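Sesquisabinene B synthase 2 (Santalum album, PDB 6A2A) probably converts farnesyl diphosphate to sesquisabinene B, as a magnesium- or manganese-dependent plant terpene synthase of the Tpsb subfamily. Local coordinates at residues P296-G299 with E300-E303; A306-G309 with A310-T314. One frame throughout, in Å; residues are numbered along the deposited sequence.

Contact 1: P296-G299 with E300-E303; sequences PNLG and EVRE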
ATOM      1  N   PRO A 296      18.492  -6.963   2.416  1.00 24.51           N
ATOM      2  CA  PRO A 296      17.790  -5.727   2.457  1.00 23.23           C
ATOM      3  C   PRO A 296      17.657  -5.003   1.114  1.00 21.59           C
ATOM      4  O   PRO A 296      16.552  -4.407   0.854  1.00 24.71           O
ATOM      5  CB  PRO A 296      18.616  -4.850   3.385  1.00 24.39           C
ATOM      6  CG  PRO A 296      19.280  -5.815   4.289  1.00 27.50           C
ATOM      7  CD  PRO A 296      19.435  -7.102   3.521  1.00 26.20           C
ATOM      8  N   ASN A 297      18.674  -5.050   0.252  1.00 23.83           N
ATOM      9  CA  ASN A 297      18.628  -4.210  -0.932  1.00 26.64           C
ATOM     10  C   ASN A 297      17.642  -4.788  -1.963  1.00 28.06           C
ATOM     11  O   ASN A 297      17.439  -4.172  -3.008  1.00 25.47           O
ATOM     12  CB  ASN A 297      19.991  -4.015  -1.584  1.00 33.11           C
ATOM     13  CG  ASN A 297      20.825  -2.962  -0.873  1.00 37.73           C
ATOM     14  OD1 ASN A 297      20.307  -2.141  -0.114  1.00 39.69           O
ATOM     15  ND2 ASN A 297      22.124  -2.988  -1.119  1.00 42.52           N
ATOM     16  N   LEU A 298      17.101  -5.971  -1.691  1.00 23.59           N
ATOM     17  CA  LEU A 298      16.074  -6.562  -2.563  1.00 20.83           C
ATOM     18  C   LEU A 298      14.705  -6.539  -1.872  1.00 22.02           C
ATOM     19  O   LEU A 298      13.852  -7.352  -2.273  1.00 20.75           O
ATOM     20  CB  LEU A 298      16.474  -7.997  -2.906  1.00 22.87           C
ATOM     21  CG  LEU A 298      17.540  -8.114  -3.995  1.00 26.90           C
ATOM     22  CD1 LEU A 298      18.125  -9.514  -4.070  1.00 29.48           C
ATOM     23  CD2 LEU A 298      16.922  -7.708  -5.320  1.00 32.92           C
ATOM     24  N   GLY A 299      14.463  -5.613  -0.933  1.00 20.84           N
ATOM     25  CA  GLY A 299      13.201  -5.480  -0.223  1.00 23.32           C
ATOM     26  C   GLY A 299      11.979  -5.392  -1.135  1.00 22.42           C
ATOM     27  O   GLY A 299      10.983  -6.074  -0.928  1.00 22.52           O
ATOM     28  N   GLU A 300      11.991  -4.480  -2.095  1.00 22.03           N
ATOM     29  CA  GLU A 300      10.806  -4.316  -2.934  1.00 23.07           C
ATOM     30  C   GLU A 300      10.465  -5.599  -3.710  1.00 21.76           C
ATOM     31  O   GLU A 300       9.251  -5.902  -3.873  1.00 19.31           O
ATOM     32  CB  GLU A 300      10.976  -3.180  -3.949  1.00 27.46           C
ATOM     33  CG  GLU A 300      10.706  -1.836  -3.306  1.00 33.63           C
ATOM     34  CD  GLU A 300      10.600  -0.731  -4.335  1.00 38.88           C
ATOM     35  OE1 GLU A 300      11.654  -0.343  -4.878  1.00 44.81           O
ATOM     36  OE2 GLU A 300       9.464  -0.364  -4.659  1.00 40.67           O
ATOM     37  N   VAL A 301      11.472  -6.236  -4.265  1.00 18.84           N
ATOM     38  CA  VAL A 301      11.282  -7.468  -5.018  1.00 18.32           C
ATOM     39  C   VAL A 301      10.734  -8.529  -4.064  1.00 18.24           C
ATOM     40  O   VAL A 301       9.782  -9.263  -4.407  1.00 16.68           O
ATOM     41  CB  VAL A 301      12.583  -7.916  -5.682  1.00 18.76           C
ATOM     42  CG1 VAL A 301      12.482  -9.315  -6.269  1.00 17.98           C
ATOM     43  CG2 VAL A 301      12.996  -6.916  -6.747  1.00 20.50           C
ATOM     44  N   ARG A 302      11.353  -8.651  -2.916  1.00 17.78           N
ATOM     45  CA  ARG A 302      10.893  -9.634  -1.933  1.00 19.09           C
ATOM     46  C   ARG A 302       9.435  -9.395  -1.535  1.00 18.83           C
ATOM     47  O   ARG A 302       8.657 -10.373  -1.420  1.00 18.21           O
ATOM     48  CB  ARG A 302      11.807  -9.573  -0.698  1.00 18.33           C
ATOM     49  CG  ARG A 302      11.292 -10.371   0.465  1.00 18.08           C
ATOM     50  CD  ARG A 302      12.343 -10.642   1.542  1.00 19.46           C
ATOM     51  NE  ARG A 302      12.967  -9.400   2.064  1.00 19.79           N
ATOM     52  CZ  ARG A 302      14.158  -8.904   1.634  1.00 21.85           C
ATOM     53  NH1 ARG A 302      14.957  -9.584   0.806  1.00 18.59           N
ATOM     54  NH2 ARG A 302      14.533  -7.717   2.070  1.00 21.75           N
ATOM     55  N   GLU A 303       9.026  -8.137  -1.331  1.00 17.45           N
ATOM     56  CA  GLU A 303       7.604  -7.865  -1.013  1.00 17.49           C
ATOM     57  C   GLU A 303       6.701  -8.380  -2.162  1.00 18.71           C
ATOM     58  O   GLU A 303       5.634  -8.943  -1.921  1.00 15.94           O
ATOM     59  CB  GLU A 303       7.393  -6.388  -0.712  1.00 18.44           C
ATOM     60  CG  GLU A 303       7.887  -5.992   0.674  1.00 22.73           C
ATOM     61  CD  GLU A 303       7.757  -4.493   1.005  1.00 26.75           C
ATOM     62  OE1 GLU A 303       6.682  -3.929   0.770  1.00 30.76           O
ATOM     63  OE2 GLU A 303       8.732  -3.901   1.538  1.00 29.47           O
TER
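R302 leaves the helix with CG opposite its own N (chi1 170°), then bends at chi3 (56°). The bend folds the guanidinium back over L298 and G299. Its NH2 comes to 3.5 Å from G299 CA. One face looks onto the backbone here: G299 CA and L298 O both lie over it, with L298 O toward the rim. P296 meets the same group differently. Its CA lies at the edge, near the plane, 3.8 Å from R302 NH2.

L298 is the N-cap residue, and the first two turn-closing bonds follow at once. R302 N donates to L298 O at 2.9 Å, almost straight at 167°. E303 N donates to G299 O, also at 2.9 Å. Upstream, G299 N bonds P296 O at 3.0 Å, closing a short 3-10 turn that runs into the helix. E303 keeps CG beside its own N, and CG packs 3.5 Å from G299 O. On the other side of the turn, L298 CD2 touches V301 CG2 at 4.3 Å.

The guanidinium does more than pack. NH1 bonds the carbonyls of L293 and E295, while NH2 forms a salt bridge to E259 on helix 239-270, the helix whose R262 pairs with E303. R302 is buried, and its charge is probably offset by E259 and by the carbonyl oxygens. The arginine ties the loop after helix 281-292 to the start of helix 299-321, and its many bonds should hold the guanidinium in one orientation.

Contact 2: A306-G309 with A310-T314; sequences AKVG and ALITT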
ATOM      1  N   ALA A 306       6.437 -12.112  -2.197  1.00 16.81           N
ATOM      2  CA  ALA A 306       5.622 -12.520  -1.052  1.00 16.24           C
ATOM      3  C   ALA A 306       4.143 -12.318  -1.384  1.00 15.66           C
ATOM      4  O   ALA A 306       3.303 -13.183  -1.048  1.00 16.92           O
ATOM      5  CB  ALA A 306       6.043 -11.750   0.193  1.00 17.80           C
ATOM      6  N   LYS A 307       3.789 -11.240  -2.066  1.00 15.68           N
ATOM      7  CA  LYS A 307       2.376 -11.037  -2.452  1.00 15.98           C
ATOM      8  C   LYS A 307       1.936 -12.135  -3.423  1.00 16.16           C
ATOM      9  O   LYS A 307       0.870 -12.750  -3.232  1.00 16.69           O
ATOM     10  CB  LYS A 307       2.161  -9.686  -3.121  1.00 16.38           C
ATOM     11  CG  LYS A 307       2.337  -8.466  -2.235  1.00 15.89           C
ATOM     12  CD  LYS A 307       2.006  -7.203  -2.997  1.00 20.09           C
ATOM     13  CE  LYS A 307       2.015  -5.961  -2.128  1.00 23.23           C
ATOM     14  NZ  LYS A 307       1.650  -4.777  -2.968  1.00 25.49           N
ATOM     15  N   VAL A 308       2.744 -12.403  -4.448  1.00 13.93           N
ATOM     16  CA  VAL A 308       2.399 -13.491  -5.385  1.00 17.10           C
ATOM     17  C   VAL A 308       2.245 -14.823  -4.619  1.00 17.37           C
ATOM     18  O   VAL A 308       1.259 -15.578  -4.836  1.00 15.21           O
ATOM     19  CB  VAL A 308       3.437 -13.580  -6.506  1.00 17.12           C
ATOM     20  CG1 VAL A 308       3.133 -14.685  -7.491  1.00 16.40           C
ATOM     21  CG2 VAL A 308       3.510 -12.251  -7.242  1.00 18.38           C
ATOM     22  N   GLY A 309       3.189 -15.142  -3.713  1.00 14.52           N
ATOM     23  CA  GLY A 309       3.101 -16.407  -2.972  1.00 15.51           C
ATOM     24  C   GLY A 309       1.858 -16.516  -2.102  1.00 15.43           C
ATOM     25  O   GLY A 309       1.230 -17.580  -2.049  1.00 17.12           O
ATOM     26  N   ALA A 310       1.442 -15.415  -1.446  1.00 15.64           N
ATOM     27  CA  ALA A 310       0.204 -15.414  -0.686  1.00 15.13           C
ATOM     28  C   ALA A 310      -1.003 -15.642  -1.617  1.00 15.25           C
ATOM     29  O   ALA A 310      -1.920 -16.415  -1.235  1.00 15.92           O
ATOM     30  CB  ALA A 310       0.068 -14.133   0.059  1.00 15.19           C
ATOM     31  N   LEU A 311      -0.986 -15.114  -2.815  1.00 15.54           N
ATOM     32  CA  LEU A 311      -2.075 -15.326  -3.770  1.00 15.65           C
ATOM     33  C   LEU A 311      -2.058 -16.751  -4.331  1.00 16.34           C
ATOM     34  O   LEU A 311      -3.157 -17.314  -4.536  1.00 16.16           O
ATOM     35  CB  LEU A 311      -2.018 -14.276  -4.890  1.00 16.92           C
ATOM     36  CG  LEU A 311      -2.373 -12.878  -4.362  1.00 17.99           C
ATOM     37  CD1 LEU A 311      -2.035 -11.798  -5.346  1.00 20.42           C
ATOM     38  CD2 LEU A 311      -3.829 -12.816  -3.967  1.00 22.33           C
ATOM     39  N   ILE A 312      -0.893 -17.319  -4.579  1.00 16.43           N
ATOM     40  CA  ILE A 312      -0.786 -18.735  -5.019  1.00 17.58           C
ATOM     41  C   ILE A 312      -1.422 -19.634  -3.960  1.00 16.71           C
ATOM     42  O   ILE A 312      -2.286 -20.437  -4.307  1.00 18.99           O
ATOM     43  CB  ILE A 312       0.671 -19.121  -5.338  1.00 16.75           C
ATOM     44  CG1 ILE A 312       1.135 -18.422  -6.606  1.00 17.06           C
ATOM     45  CG2 ILE A 312       0.849 -20.620  -5.442  1.00 18.96           C
ATOM     46  CD1 ILE A 312       2.609 -18.511  -6.837  1.00 17.95           C
ATOM     47  N   THR A 313      -1.089 -19.422  -2.669  1.00 15.60           N
ATOM     48  CA  THR A 313      -1.625 -20.197  -1.556  1.00 19.16           C
ATOM     49  C   THR A 313      -3.154 -20.071  -1.509  1.00 19.14           C
ATOM     50  O   THR A 313      -3.891 -21.104  -1.422  1.00 19.44           O
ATOM     51  CB  THR A 313      -0.971 -19.792  -0.224  1.00 23.79           C
ATOM     52  OG1 THR A 313       0.421 -20.087  -0.384  1.00 26.18           O
ATOM     53  CG2 THR A 313      -1.562 -20.527   0.965  1.00 26.78           C
ATOM     54  N   THR A 314      -3.657 -18.842  -1.662  1.00 17.30           N
ATOM     55  CA  THR A 314      -5.048 -18.582  -1.586  1.00 17.61           C
ATOM     56  C   THR A 314      -5.829 -19.202  -2.745  1.00 18.01           C
ATOM     57  O   THR A 314      -6.897 -19.857  -2.503  1.00 17.65           O
ATOM     58  CB  THR A 314      -5.302 -17.080  -1.596  1.00 19.32           C
ATOM     59  OG1 THR A 314      -4.644 -16.570  -0.437  1.00 19.82           O
ATOM     60  CG2 THR A 314      -6.768 -16.752  -1.534  1.00 21.96           C
TER
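A306, K307, V308 and G309 offer their carbonyls to the amides of A310, L311, I312 and T313 in turn. This is regular alpha-helix, four i to i+4 bonds without a break. A310 N to A306 O is 2.9 Å. I312 N to V308 O is 2.8 Å.

The side chains fold back on the same carbonyls. I312 holds CG1 beside its backbone N (chi1 -70°), which sets CG1 3.4 Å from V308 O and turns CD1 back toward V308. There CD1 meets V308 CG1 at 3.9 Å, and the two side chains cross obliquely. L311 has a similar first torsion, and its CG rests 3.4 Å from K307 O.

The two threonines turn their hydroxyls back along the helix. T314 OG1 donates to A310 O at 2.8 Å, and T314 N reaches that oxygen from the opposite face of the carbonyl plane. Two bonds therefore grip A310 O. T313 OG1 lies 3.1 Å from G309 O; its one proton has another acceptor in range, so this bond remains uncertain.

The next two turns carry D316 and D320, which bind magnesium in this enzyme, although this chain holds no metal; they belong to the DDxxD motif of class I terpene synthases. The side chain of I312 is about 5 Å from that of D316. Neighbouring helices pack around this part of the helix. A306 and A310 lie against helix 239-270, where K307 also makes a cation-pi contact with W266. L311 meets helices 348-372 and 377-400. V308 and I312 both touch L422 on helix 419-430, and I312 also packs on W384, Q387 and Y391 of helix 377-400.

The chain leaves helix 281-292, passes through a short loop, and enters helix 299-321 at contact 1. Contact 2 follows farther along the same helix. The two are in series, with no nesting or crossing, and their centres are about 16 Å apart. Neither closes a long loop: each spans adjoining segments. Both belong to the metal-binding domain and lean on helix 239-270, which runs beside both. Contact 1 fixes the helix start to the preceding loop and to that partner helix. Contact 2 adds helices 348-372, 377-400 and 419-430, and leads directly to the magnesium-binding aspartates near the helix end.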